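Side-chain contacts in ADP-ribosylating toxin CARDS (Mycoplasma pneumoniae, PDB 4TLV), which is the main virulence factor of its bacterium, transferring the ADP-ribosyl group of NAD(+) to several target proteins and causing vacuole formation in mammalian cells: residues Ile323-Leu328 with Val350-Ser355; Pro457-Trp462 with Phe484-Gln489. One frame throughout, in Å; residues are numbered along the deposited sequence.

Interaction 1 of 2, residues Ile323-Leu328 with Val350-Ser355; sequences ICLKDL and VHLSVS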
loop_
_atom_site.group_PDB
_atom_site.type_symbol
_atom_site.label_atom_id
_atom_site.label_comp_id
_atom_site.label_asym_id
_atom_site.label_seq_id
_atom_site.Cartn_x
_atom_site.Cartn_y
_atom_site.Cartn_z
ATOM N N ILE A 323 0.168 -9.557 6.623
ATOM C CA ILE A 323 0.794 -10.831 6.960
ATOM C C ILE A 323 0.312 -11.850 5.931
ATOM O O ILE A 323 -0.867 -12.216 5.925
ATOM C CB ILE A 323 0.388 -11.283 8.388
ATOM C CG1 ILE A 323 0.807 -10.226 9.409
ATOM C CG2 ILE A 323 1.003 -12.643 8.714
ATOM C CD1 ILE A 323 0.111 -10.374 10.778
ATOM N N CYS A 324 1.208 -12.285 5.046
ATOM C CA CYS A 324 0.828 -13.115 3.907
ATOM C C CYS A 324 1.354 -14.534 4.043
ATOM O O CYS A 324 2.453 -14.742 4.570
ATOM C CB CYS A 324 1.410 -12.555 2.607
ATOM S SG CYS A 324 1.091 -10.828 2.260
ATOM N N LEU A 325 0.584 -15.500 3.533
ATOM C CA LEU A 325 1.064 -16.870 3.359
ATOM C C LEU A 325 2.117 -16.853 2.268
ATOM O O LEU A 325 1.969 -16.137 1.282
ATOM C CB LEU A 325 -0.056 -17.794 2.894
ATOM C CG LEU A 325 -0.775 -18.679 3.896
ATOM C CD1 LEU A 325 -1.765 -19.609 3.158
ATOM C CD2 LEU A 325 0.221 -19.489 4.731
ATOM N N LYS A 326 3.165 -17.655 2.428
ATOM C CA LYS A 326 4.261 -17.665 1.471
ATOM C C LYS A 326 3.827 -18.009 0.050
ATOM O O LYS A 326 4.199 -17.308 -0.888
ATOM C CB LYS A 326 5.368 -18.640 1.908
ATOM C CG LYS A 326 6.468 -18.849 0.862
ATOM C CD LYS A 326 7.435 -19.951 1.319
ATOM C CE LYS A 326 8.419 -20.333 0.235
ATOM N NZ LYS A 326 9.245 -19.172 -0.162
ATOM N N ASP A 327 3.072 -19.087 -0.125
ATOM C CA ASP A 327 2.825 -19.596 -1.483
ATOM C C ASP A 327 1.546 -19.046 -2.117
ATOM O O ASP A 327 0.534 -18.833 -1.444
ATOM C CB ASP A 327 2.774 -21.127 -1.514
ATOM C CG ASP A 327 4.108 -21.763 -1.149
ATOM O OD1 ASP A 327 5.117 -21.475 -1.826
ATOM O OD2 ASP A 327 4.137 -22.542 -0.178
ATOM N N LEU A 328 1.602 -18.845 -3.426
ATOM C CA LEU A 328 0.411 -18.520 -4.214
ATOM C C LEU A 328 -0.478 -19.740 -4.378
ATOM O O LEU A 328 0.004 -20.876 -4.369
ATOM C CB LEU A 328 0.837 -18.038 -5.606
ATOM C CG LEU A 328 1.753 -16.812 -5.602
ATOM C CD1 LEU A 328 2.096 -16.395 -7.038
ATOM C CD2 LEU A 328 1.074 -15.642 -4.864
ATOM N N VAL A 350 -9.973 -13.580 12.716
ATOM C CA VAL A 350 -9.003 -13.594 11.626
ATOM C C VAL A 350 -9.271 -14.739 10.639
ATOM O O VAL A 350 -9.550 -15.866 11.041
ATOM C CB VAL A 350 -7.575 -13.676 12.167
ATOM C CG1 VAL A 350 -6.566 -13.559 11.035
ATOM C CG2 VAL A 350 -7.353 -12.579 13.204
ATOM N N HIS A 351 -9.159 -14.436 9.346
ATOM C CA HIS A 351 -9.490 -15.373 8.275
ATOM C C HIS A 351 -8.675 -14.908 7.068
ATOM O O HIS A 351 -8.269 -13.756 7.014
ATOM C CB HIS A 351 -10.989 -15.245 7.971
ATOM C CG HIS A 351 -11.581 -16.407 7.239
ATOM N ND1 HIS A 351 -11.752 -17.698 7.604
ATOM C CD2 HIS A 351 -12.124 -16.292 5.975
ATOM C CE1 HIS A 351 -12.362 -18.344 6.551
ATOM N NE2 HIS A 351 -12.583 -17.469 5.584
ATOM N N LEU A 352 -8.450 -15.773 6.087
ATOM C CA LEU A 352 -7.678 -15.351 4.920
ATOM C C LEU A 352 -8.557 -14.613 3.923
ATOM O O LEU A 352 -9.758 -14.874 3.835
ATOM C CB LEU A 352 -7.023 -16.554 4.227
ATOM C CG LEU A 352 -5.956 -17.336 4.999
ATOM C CD1 LEU A 352 -5.422 -18.467 4.110
ATOM C CD2 LEU A 352 -4.826 -16.412 5.437
ATOM N N SER A 353 -7.963 -13.673 3.194
ATOM C CA SER A 353 -8.575 -13.172 1.969
ATOM C C SER A 353 -7.498 -12.753 0.971
ATOM O O SER A 353 -6.312 -12.724 1.301
ATOM C CB SER A 353 -9.570 -12.035 2.233
ATOM O OG SER A 353 -8.906 -10.878 2.657
ATOM N N VAL A 354 -7.907 -12.460 -0.256
ATOM C CA VAL A 354 -6.962 -12.096 -1.312
ATOM C C VAL A 354 -6.142 -10.865 -0.891
ATOM O O VAL A 354 -6.706 -9.834 -0.517
ATOM C CB VAL A 354 -7.698 -11.837 -2.639
ATOM C CG1 VAL A 354 -6.753 -11.254 -3.710
ATOM C CG2 VAL A 354 -8.306 -13.135 -3.149
ATOM N N SER A 355 -4.816 -10.981 -0.947
ATOM C CA SER A 355 -3.933 -9.873 -0.543
ATOM C C SER A 355 -4.214 -8.630 -1.369
ATOM O O SER A 355 -4.208 -8.690 -2.591
ATOM C CB SER A 355 -2.454 -10.268 -0.726
ATOM O OG SER A 355 -2.159 -11.500 -0.090
#

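Interaction 2 of 2, residues Pro457-Trp462 with Phe484-Gln489; sequences PQLSGW and FVQDNQ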
loop_
_atom_site.group_PDB
_atom_site.type_symbol
_atom_site.label_atom_id
_atom_site.label_comp_id
_atom_site.label_asym_id
_atom_site.label_seq_id
_atom_site.Cartn_x
_atom_site.Cartn_y
_atom_site.Cartn_z
ATOM N N PRO A 457 -20.725 -6.562 -11.576
ATOM C CA PRO A 457 -20.490 -7.378 -12.770
ATOM C C PRO A 457 -20.674 -8.857 -12.454
ATOM O O PRO A 457 -20.454 -9.285 -11.312
ATOM C CB PRO A 457 -19.014 -7.124 -13.098
ATOM C CG PRO A 457 -18.578 -6.020 -12.204
ATOM C CD PRO A 457 -19.480 -6.005 -11.031
ATOM N N GLN A 458 -21.100 -9.619 -13.453
ATOM C CA GLN A 458 -21.171 -11.080 -13.357
ATOM C C GLN A 458 -20.239 -11.642 -14.409
ATOM O O GLN A 458 -19.978 -10.983 -15.418
ATOM C CB GLN A 458 -22.593 -11.576 -13.632
ATOM C CG GLN A 458 -23.625 -11.125 -12.620
ATOM C CD GLN A 458 -23.674 -11.998 -11.371
ATOM O OE1 GLN A 458 -23.450 -11.522 -10.256
ATOM N NE2 GLN A 458 -23.983 -13.277 -11.551
ATOM N N LEU A 459 -19.764 -12.870 -14.197
ATOM C CA LEU A 459 -18.785 -13.464 -15.092
ATOM C C LEU A 459 -19.361 -13.676 -16.482
ATOM O O LEU A 459 -18.628 -13.786 -17.459
ATOM C CB LEU A 459 -18.275 -14.786 -14.511
ATOM C CG LEU A 459 -17.352 -14.598 -13.303
ATOM C CD1 LEU A 459 -17.004 -15.949 -12.662
ATOM C CD2 LEU A 459 -16.096 -13.865 -13.741
ATOM N N SER A 460 -20.684 -13.728 -16.557
ATOM C CA SER A 460 -21.392 -13.863 -17.832
ATOM C C SER A 460 -21.278 -12.623 -18.728
ATOM O O SER A 460 -21.534 -12.695 -19.936
ATOM C CB SER A 460 -22.870 -14.104 -17.544
ATOM O OG SER A 460 -23.414 -13.003 -16.815
ATOM N N GLY A 461 -20.933 -11.480 -18.136
ATOM C CA GLY A 461 -20.944 -10.227 -18.869
ATOM C C GLY A 461 -22.172 -9.392 -18.534
ATOM O O GLY A 461 -22.282 -8.233 -18.947
ATOM N N TRP A 462 -23.095 -9.969 -17.771
ATOM C CA TRP A 462 -24.262 -9.220 -17.301
ATOM C C TRP A 462 -23.985 -8.589 -15.929
ATOM O O TRP A 462 -22.830 -8.574 -15.468
ATOM C CB TRP A 462 -25.511 -10.120 -17.256
ATOM C CG TRP A 462 -25.810 -10.729 -18.587
ATOM C CD1 TRP A 462 -25.736 -12.061 -18.923
ATOM C CD2 TRP A 462 -26.194 -10.037 -19.781
ATOM N NE1 TRP A 462 -26.056 -12.234 -20.251
ATOM C CE2 TRP A 462 -26.344 -11.008 -20.800
ATOM C CE3 TRP A 462 -26.428 -8.690 -20.091
ATOM C CZ2 TRP A 462 -26.717 -10.671 -22.107
ATOM C CZ3 TRP A 462 -26.802 -8.359 -21.387
ATOM C CH2 TRP A 462 -26.944 -9.348 -22.379
ATOM N N PHE A 484 -11.397 -10.915 -11.461
ATOM C CA PHE A 484 -12.537 -11.245 -10.619
ATOM C C PHE A 484 -12.177 -12.581 -9.973
ATOM O O PHE A 484 -11.914 -13.555 -10.672
ATOM C CB PHE A 484 -13.763 -11.409 -11.537
ATOM C CG PHE A 484 -15.065 -11.670 -10.833
ATOM C CD1 PHE A 484 -15.258 -12.817 -10.074
ATOM C CD2 PHE A 484 -16.147 -10.806 -11.022
ATOM C CE1 PHE A 484 -16.491 -13.068 -9.454
ATOM C CE2 PHE A 484 -17.379 -11.050 -10.416
ATOM C CZ PHE A 484 -17.550 -12.183 -9.625
ATOM N N VAL A 485 -12.143 -12.628 -8.647
ATOM C CA VAL A 485 -11.793 -13.863 -7.956
ATOM C C VAL A 485 -13.070 -14.593 -7.569
ATOM O O VAL A 485 -13.785 -14.174 -6.671
ATOM C CB VAL A 485 -10.941 -13.611 -6.689
ATOM C CG1 VAL A 485 -10.631 -14.928 -5.970
ATOM C CG2 VAL A 485 -9.641 -12.873 -7.051
ATOM N N GLN A 486 -13.360 -15.673 -8.286
ATOM C CA GLN A 486 -14.507 -16.511 -7.971
ATOM C C GLN A 486 -14.195 -17.286 -6.697
ATOM O O GLN A 486 -15.014 -17.386 -5.790
ATOM C CB GLN A 486 -14.770 -17.488 -9.117
ATOM C CG GLN A 486 -15.900 -18.459 -8.855
ATOM C CD GLN A 486 -16.169 -19.353 -10.060
ATOM O OE1 GLN A 486 -15.418 -20.289 -10.339
ATOM N NE2 GLN A 486 -17.237 -19.056 -10.784
ATOM N N ASP A 487 -12.994 -17.844 -6.657
ATOM C CA ASP A 487 -12.455 -18.426 -5.443
ATOM C C ASP A 487 -10.957 -18.597 -5.625
ATOM O O ASP A 487 -10.393 -18.181 -6.639
ATOM C CB ASP A 487 -13.135 -19.757 -5.089
ATOM C CG ASP A 487 -12.979 -20.816 -6.175
ATOM O OD1 ASP A 487 -11.931 -20.872 -6.851
ATOM O OD2 ASP A 487 -13.922 -21.621 -6.338
ATOM N N ASN A 488 -10.306 -19.208 -4.649
ATOM C CA ASN A 488 -8.850 -19.299 -4.683
ATOM C C ASN A 488 -8.265 -20.049 -5.885
ATOM O O ASN A 488 -7.111 -19.836 -6.231
ATOM C CB ASN A 488 -8.311 -19.870 -3.367
ATOM C CG ASN A 488 -8.420 -18.876 -2.214
ATOM O OD1 ASN A 488 -8.587 -17.616 -2.545
ATOM N ND2 ASN A 488 -8.350 -19.247 -1.042
ATOM N N GLN A 489 -9.051 -20.913 -6.526
ATOM C CA GLN A 489 -8.557 -21.667 -7.682
ATOM C C GLN A 489 -9.158 -21.217 -9.017
ATOM O O GLN A 489 -8.893 -21.827 -10.046
ATOM C CB GLN A 489 -8.804 -23.174 -7.507
ATOM C CG GLN A 489 -7.894 -23.849 -6.485
ATOM C CD GLN A 489 -8.266 -23.501 -5.067
ATOM O OE1 GLN A 489 -7.419 -23.099 -4.271
ATOM N NE2 GLN A 489 -9.548 -23.654 -4.739
#

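Interaction 1 of 2, residues Ile323-Leu328 with Val350-Ser355
C324 and S355 mark the nearest approach of the two backbones, with 7.3 Å between their CA atoms. No backbone hydrogen bond joins 323-328 to 350-355. Strand 335-340 lies between them: it pairs antiparallel with strand 348-354, and its L335 and L337 make backbone hydrogen bonds to L325 and I323 respectively. Contact between the two segments is therefore left to side chains, and it is small, burying 118 Å² in all.

L325 and L352 both point their CB toward the opposing segment and meet methyl to methyl, L325 CD1 lying 3.9 Å from L352 CD1, with the two side chains crossing at about a right angle. L325 reaches this point with chi1 at -99°, away from a staggered position. Both segments belong to the D2 beta trefoil, and the leucine pair is buried there: L352 also packs on V299 and L337, L325 on F315 and Q312.

The second meeting point is polar in part. C324 SG stands 4.1 Å from S355 OG, a loose approach with no hydrogen bond. The same first torsion in each residue (chi1 -52°), anti to the carbonyl carbon, sets SG and OG facing each other. The buried S355 hydroxyl is satisfied elsewhere, hydrogen-bonded to the hydroxyls of S336 and S334, while C324 rests against S336, F316 and D318.

Interaction 2 of 2, residues Pro457-Trp462 with Phe484-Gln489
L459 is the second residue of a type I beta turn, Q458 to G461, in the D3 beta trefoil, and the turn holds it over the ring of F484. G461 N donates a hydrogen bond to Q458 O and Q458 N donates one to W462 O, both at 2.9 Å, so the turn runs into a G1 bulge, with G461 taking a positive phi of 102°. S460 OG accepts from W462 N in an ST turn.

The main contact is CH-pi. L459 CD2 sits over one face of the F484 ring, 4.0 Å from its centroid and 20° off the ring normal, displaced toward the CG side; its distance to F484 CG is 3.8 Å. The phenylalanine is turned to receive it with CG anti to its backbone N (chi1 -176°). At the ring edge, near the plane, the carbonyl of P457 comes up, with P457 O 3.7 Å from F484 CE2. The other leucine methyl serves a second partner: L459 CD1 lies 3.6 Å from Q486 NE2, where the extended glutamine crosses the leucine at about a right angle on the solvent-exposed flank.

Beyond Q486 the chain turns a corner: Q486 and D487 form a classic bulge opposite N490, and D487 OD1 accepts from Q489 N in an Asx turn. F484 also packs on I473 of strand 473-476, L459 and Q486 both lean on F492 of strand 490-495, and the backbone of G461 is hydrogen-bonded to that of W567 of strand 567-570.

In the fold
Past the N-terminal mART domain the chain enters D2, where interaction 1 closes a loop with 21 residues between its segments, running out along strand 335-340 and back into strand 348-354. The chain then passes into D3, and interaction 2 closes a loop with the same number of intervening residues, carrying strand 473-476 within it. The two loops follow in series and neither nest nor cross; the centres of interactions 1 and 2 are about 20 Å apart. The loops nevertheless meet across the two trefoils: V354 CG2 packs 4.1 Å from V485 CG1, V485 and N488 touch I333 of D2, and N488 is hydrogen-bonded to T329, P294 and N297, tying the far end of 484-489 to D2.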